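Local coordinates for protein DMATS type aromatic prenyltransferase (Streptomyces coelicolor, PDB 6ZS0) that probably catalyses transfer of a dimethylallyl group to carbon 5 of the indole ring of tryptophan, as an ABBA-barrel aromatic prenyltransferase, at residues R161-V166 / S186-L191; D180-G185 / V205-D210. All coordinates share one frame; numbering follows the deposited sequence. Where two conformers were deposited one is given.

Contact 1 (R161-V166 / S186-L191); sequences RSAATV and SGYPFL
Tyr188 packs its ring against the start of helix 162-175, touching Val166, Ser162 and Ala163 at successive points from CB out to CE2. Val166 takes the root: its CG2 lies 3.9 Å from Tyr188 CB and almost as close to CG, with the two side chains crossing at about a right angle. Further out, Ser162 CB approaches Tyr188 CD2 at 3.9 Å. Ala163 CB stands 3.9 Å from Tyr188 CE2, and its CA is equally near that atom, so the helix backbone itself takes part in the packing. All three approaches are oblique to the ring. The tyrosine can follow the helix surface in this way because its CG is anti to its own carbonyl carbon (chi1 -57°), which carries the ring across to residues 162 and 163. Val166 divides its branches: CG2 serves the tyrosine, while CG1, anti to the backbone N (chi1 174°), turns to Leu191, whose CD1 it meets more loosely at 4.4 Å.

The polar link runs through water. One molecule lies 2.8 Å from Ser162 OG and accepts a bond from Tyr188 N at 3.0 Å, tying the start of the helix to the loop backbone just where the ring departs. Within the helix, Thr165 OG1 donates to Arg161 O from above the carbonyl plane, 43° out of it, and Thr165 N shares the same acceptor, so two donors grip that oxygen in the first turn.

The contact buries 251 Å² and is mostly apolar. It joins the start of an outer helix to the loop that leads into barrel strand 191-195. Ala163 and Val166 also touch Phe179, Val205 and Leu207 of strand 202-209 meet Val166 and Tyr188 respectively, and Phe123 of helix 120-123 touches Leu191.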
loop_
_atom_site.group_PDB
_atom_site.type_symbol
_atom_site.label_atom_id
_atom_site.label_comp_id
_atom_site.label_asym_id
_atom_site.label_seq_id
_atom_site.Cartn_x
_atom_site.Cartn_y
_atom_site.Cartn_z
ATOM N N ARG A 161 -19.538 12.769 -1.974
ATOM C CA ARG A 161 -19.765 12.483 -0.532
ATOM C C ARG A 161 -18.455 12.126 0.194
ATOM O O ARG A 161 -18.528 11.946 1.423
ATOM C CB ARG A 161 -20.779 11.349 -0.374
ATOM C CG ARG A 161 -22.191 11.706 -0.814
ATOM C CD ARG A 161 -23.201 10.684 -0.323
ATOM N NE ARG A 161 -23.237 10.601 1.137
ATOM C CZ ARG A 161 -24.021 9.779 1.841
ATOM N NH1 ARG A 161 -24.846 8.942 1.226
ATOM N NH2 ARG A 161 -23.973 9.793 3.159
ATOM N N SER A 162 -17.319 12.048 -0.505
ATOM C CA SER A 162 -15.997 11.629 0.056
ATOM C C SER A 162 -15.597 12.518 1.238
ATOM O O SER A 162 -15.315 11.990 2.308
ATOM C CB SER A 162 -14.905 11.633 -0.984
ATOM O OG SER A 162 -15.096 10.606 -1.931
ATOM N N ALA A 163 -15.586 13.835 1.054
ATOM C CA ALA A 163 -15.152 14.798 2.090
ATOM C C ALA A 163 -15.987 14.633 3.356
ATOM O O ALA A 163 -15.404 14.575 4.446
ATOM C CB ALA A 163 -15.229 16.208 1.542
ATOM N N ALA A 164 -17.307 14.553 3.229
ATOM C CA ALA A 164 -18.232 14.425 4.377
ATOM C C ALA A 164 -17.972 13.095 5.093
ATOM O O ALA A 164 -18.059 13.029 6.365
ATOM C CB ALA A 164 -19.663 14.532 3.896
ATOM N N THR A 165 -17.664 12.054 4.314
ATOM C CA THR A 165 -17.391 10.707 4.877
ATOM C C THR A 165 -16.109 10.758 5.709
ATOM O O THR A 165 -16.127 10.216 6.806
ATOM C CB THR A 165 -17.371 9.655 3.769
ATOM O OG1 THR A 165 -18.632 9.751 3.121
ATOM C CG2 THR A 165 -17.174 8.250 4.282
ATOM N N VAL A 166 -15.036 11.383 5.215
ATOM C CA VAL A 166 -13.752 11.474 5.961
ATOM C C VAL A 166 -13.975 12.303 7.236
ATOM O O VAL A 166 -13.488 11.893 8.333
ATOM C CB VAL A 166 -12.612 12.042 5.106
ATOM C CG1 VAL A 166 -11.364 12.256 5.935
ATOM C CG2 VAL A 166 -12.303 11.164 3.889
ATOM N N SER A 186 -7.276 16.527 -4.524
ATOM C CA SER A 186 -8.193 16.293 -5.666
ATOM C C SER A 186 -9.195 15.195 -5.323
ATOM O O SER A 186 -10.029 14.885 -6.173
ATOM C CB SER A 186 -7.431 15.944 -6.930
ATOM O OG SER A 186 -6.205 16.670 -7.012
ATOM N N GLY A 187 -9.124 14.636 -4.125
ATOM C CA GLY A 187 -9.876 13.426 -3.776
ATOM C C GLY A 187 -9.322 12.769 -2.530
ATOM O O GLY A 187 -8.245 13.181 -2.029
ATOM N N TYR A 188 -10.070 11.812 -2.001
ATOM C CA TYR A 188 -9.783 11.088 -0.744
ATOM C C TYR A 188 -9.830 9.608 -1.071
ATOM O O TYR A 188 -10.865 8.959 -0.869
ATOM C CB TYR A 188 -10.805 11.474 0.335
ATOM C CG TYR A 188 -10.843 12.943 0.608
ATOM C CD1 TYR A 188 -9.937 13.528 1.476
ATOM C CD2 TYR A 188 -11.729 13.755 -0.063
ATOM C CE1 TYR A 188 -9.922 14.897 1.686
ATOM C CE2 TYR A 188 -11.741 15.122 0.139
ATOM C CZ TYR A 188 -10.832 15.695 1.009
ATOM O OH TYR A 188 -10.830 17.050 1.212
ATOM N N PRO A 189 -8.756 9.033 -1.639
ATOM C CA PRO A 189 -8.841 7.660 -2.159
ATOM C C PRO A 189 -8.981 6.588 -1.072
ATOM O O PRO A 189 -9.556 5.564 -1.371
ATOM C CB PRO A 189 -7.579 7.456 -2.991
ATOM C CG PRO A 189 -6.620 8.529 -2.521
ATOM C CD PRO A 189 -7.461 9.675 -1.964
ATOM N N PHE A 190 -8.493 6.820 0.138
ATOM C CA PHE A 190 -8.531 5.808 1.217
ATOM C C PHE A 190 -8.666 6.477 2.560
ATOM O O PHE A 190 -8.095 7.578 2.754
ATOM C CB PHE A 190 -7.241 4.987 1.283
ATOM C CG PHE A 190 -6.837 4.358 -0.020
ATOM C CD1 PHE A 190 -7.450 3.208 -0.465
ATOM C CD2 PHE A 190 -5.798 4.877 -0.777
ATOM C CE1 PHE A 190 -7.085 2.626 -1.663
ATOM C CE2 PHE A 190 -5.436 4.302 -1.986
ATOM C CZ PHE A 190 -6.087 3.175 -2.432
ATOM N N LEU A 191 -9.387 5.826 3.471
ATOM C CA LEU A 191 -9.169 6.008 4.904
ATOM C C LEU A 191 -8.735 4.670 5.478
ATOM O O LEU A 191 -9.371 3.625 5.142
ATOM C CB LEU A 191 -10.447 6.506 5.559
ATOM C CG LEU A 191 -10.314 6.869 7.031
ATOM C CD1 LEU A 191 -11.156 8.099 7.322
ATOM C CD2 LEU A 191 -10.718 5.712 7.917
HETATM O O HOH W 1 -12.668 11.147 -3.299
#

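Contact 2 (D180-G185 / V205-D210); sequences DSLPQG and VYLRHD
Pro183 and Leu207 mesh most closely: Leu207 CD2 fits against the proline ring, 3.7 Å from Pro183 CG, and presses on Pro183 O at 3.1 Å, a tight fit for a methyl beside a carbonyl oxygen. Next to it Leu182 is set between Val205 and Leu207, its CD1 3.8 Å from Val205 CG1 and its CD2 more loosely against Leu207 CD1 (4.4 Å). Leu207 thus divides its two methyls, CD1 for Leu182 and CD2 for Pro183.

Beyond the proline the loop comes close to the strand. Gly185, with no side chain, brings its CA to 3.5 Å from Arg208 O. His209 closes the row: a chi1 of -60° swings the imidazole back toward the loop, where Gln184 O sits at the ring edge, in the ring plane, 3.4 Å from His209 CE1. With an alanine in place of His209, a gap would probably open beside Gln184 O and Gly185, and Ser256 OG would lose its hydrogen-bond partner, His209 NE2.

The loop covers strand 202-209, while Leu182 and Pro183 also rest on His258 of adjacent strand 254-260, and Val205 also touches Val166 and Leu170 of helix 162-175.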
loop_
_atom_site.group_PDB
_atom_site.type_symbol
_atom_site.label_atom_id
_atom_site.label_comp_id
_atom_site.label_asym_id
_atom_site.label_seq_id
_atom_site.Cartn_x
_atom_site.Cartn_y
_atom_site.Cartn_z
ATOM N N ASP A 180 -10.315 19.499 8.976
ATOM C CA ASP A 180 -9.951 20.896 8.601
ATOM C C ASP A 180 -8.437 21.145 8.680
ATOM O O ASP A 180 -8.017 22.166 8.132
ATOM C CB ASP A 180 -10.766 21.890 9.428
ATOM C CG ASP A 180 -12.236 21.793 9.084
ATOM O OD1 ASP A 180 -12.544 21.759 7.883
ATOM O OD2 ASP A 180 -13.058 21.731 10.013
ATOM N N SER A 181 -7.648 20.242 9.262
ATOM C CA SER A 181 -6.161 20.310 9.295
ATOM C C SER A 181 -5.554 19.763 7.992
ATOM O O SER A 181 -4.350 19.959 7.782
ATOM C CB SER A 181 -5.604 19.568 10.473
ATOM O OG SER A 181 -5.720 18.164 10.270
ATOM N N LEU A 182 -6.340 19.080 7.163
ATOM C CA LEU A 182 -5.810 18.425 5.937
ATOM C C LEU A 182 -5.580 19.480 4.854
ATOM O O LEU A 182 -6.392 20.400 4.693
ATOM C CB LEU A 182 -6.771 17.348 5.443
ATOM C CG LEU A 182 -6.984 16.151 6.361
ATOM C CD1 LEU A 182 -8.205 15.370 5.912
ATOM C CD2 LEU A 182 -5.763 15.262 6.403
ATOM N N PRO A 183 -4.486 19.357 4.067
ATOM C CA PRO A 183 -4.265 20.236 2.926
ATOM C C PRO A 183 -5.287 19.974 1.811
ATOM O O PRO A 183 -5.974 18.964 1.850
ATOM C CB PRO A 183 -2.845 19.882 2.478
ATOM C CG PRO A 183 -2.710 18.426 2.863
ATOM C CD PRO A 183 -3.432 18.337 4.198
ATOM N N GLN A 184 -5.377 20.902 0.866
ATOM C CA GLN A 184 -6.173 20.794 -0.380
ATOM C C GLN A 184 -5.709 19.533 -1.134
ATOM O O GLN A 184 -4.485 19.271 -1.198
ATOM C CB GLN A 184 -6.004 22.086 -1.207
ATOM C CG GLN A 184 -6.921 22.232 -2.440
ATOM C CD GLN A 184 -6.922 23.622 -3.076
ATOM O OE1 GLN A 184 -6.047 24.463 -2.826
ATOM N NE2 GLN A 184 -7.903 23.879 -3.928
ATOM N N GLY A 185 -6.648 18.778 -1.681
ATOM C CA GLY A 185 -6.338 17.667 -2.594
ATOM C C GLY A 185 -7.389 17.535 -3.662
ATOM O O GLY A 185 -8.316 18.354 -3.678
ATOM N N VAL A 205 -5.582 9.264 6.736
ATOM C CA VAL A 205 -6.384 9.842 5.632
ATOM C C VAL A 205 -5.461 10.013 4.438
ATOM O O VAL A 205 -4.398 10.607 4.588
ATOM C CB VAL A 205 -7.054 11.177 6.000
ATOM C CG1 VAL A 205 -7.965 11.671 4.884
ATOM C CG2 VAL A 205 -7.840 11.071 7.301
ATOM N N TYR A 206 -5.852 9.473 3.298
ATOM C CA TYR A 206 -5.095 9.599 2.038
ATOM C C TYR A 206 -5.744 10.666 1.170
ATOM O O TYR A 206 -6.992 10.706 1.073
ATOM C CB TYR A 206 -5.022 8.270 1.299
ATOM C CG TYR A 206 -4.135 7.252 1.936
ATOM C CD1 TYR A 206 -4.494 6.631 3.112
ATOM C CD2 TYR A 206 -2.922 6.912 1.354
ATOM C CE1 TYR A 206 -3.667 5.691 3.704
ATOM C CE2 TYR A 206 -2.111 5.938 1.909
ATOM C CZ TYR A 206 -2.484 5.335 3.091
ATOM O OH TYR A 206 -1.684 4.403 3.701
ATOM N N LEU A 207 -4.915 11.506 0.549
ATOM C CA LEU A 207 -5.344 12.524 -0.419
ATOM C C LEU A 207 -4.725 12.200 -1.766
ATOM O O LEU A 207 -3.545 11.818 -1.792
ATOM C CB LEU A 207 -4.877 13.914 0.037
ATOM C CG LEU A 207 -5.765 14.645 1.046
ATOM C CD1 LEU A 207 -6.014 13.837 2.272
ATOM C CD2 LEU A 207 -5.121 15.970 1.440
ATOM N N ARG A 208 -5.481 12.422 -2.827
ATOM C CA ARG A 208 -4.995 12.390 -4.226
ATOM C C ARG A 208 -4.469 13.786 -4.583
ATOM O O ARG A 208 -5.128 14.775 -4.187
ATOM C CB ARG A 208 -6.152 12.004 -5.146
ATOM C CG ARG A 208 -5.736 11.480 -6.514
ATOM C CD ARG A 208 -6.943 11.034 -7.341
ATOM N NE ARG A 208 -8.138 10.836 -6.522
ATOM C CZ ARG A 208 -8.656 9.662 -6.135
ATOM N NH1 ARG A 208 -9.718 9.663 -5.353
ATOM N NH2 ARG A 208 -8.127 8.503 -6.518
ATOM N N HIS A 209 -3.364 13.865 -5.309
ATOM C CA HIS A 209 -2.793 15.173 -5.738
ATOM C C HIS A 209 -2.523 15.104 -7.228
ATOM O O HIS A 209 -1.577 14.457 -7.634
ATOM C CB HIS A 209 -1.538 15.517 -4.938
ATOM C CG HIS A 209 -1.769 15.613 -3.473
ATOM N ND1 HIS A 209 -2.461 16.666 -2.892
ATOM C CD2 HIS A 209 -1.438 14.766 -2.465
ATOM C CE1 HIS A 209 -2.542 16.455 -1.599
ATOM N NE2 HIS A 209 -1.932 15.298 -1.318
ATOM N N ASP A 210 -3.375 15.713 -8.021
ATOM C CA ASP A 210 -3.193 15.783 -9.481
ATOM C C ASP A 210 -2.149 16.852 -9.820
ATOM O O ASP A 210 -2.204 17.954 -9.217
ATOM C CB ASP A 210 -4.524 16.081 -10.156
ATOM C CG ASP A 210 -5.626 15.071 -9.891
ATOM O OD1 ASP A 210 -5.333 13.992 -9.382
ATOM O OD2 ASP A 210 -6.797 15.401 -10.206
#

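Overall arrangement
The centres of contacts 1 and 2 lie 9 Å apart, on the same side of the chain's centre. Along the chain their segments alternate: 161-166, 180-185, 186-191, 205-210. The middle two form one continuous loop between helix 162-175 and strand 191-195, packing first on strand 202-209 and then on the helix start. Arg208 joins the two contacts, with probable hydrogen bonds from Ser186 N to its O (2.8 Å) and from its N to Gly187 O (3.0 Å). These bonds tie the loop to strand 202-209, whereas the helix start is held to the loop by the packing of contact 1; all three lie together on one sector of the ten-stranded ABBA barrel.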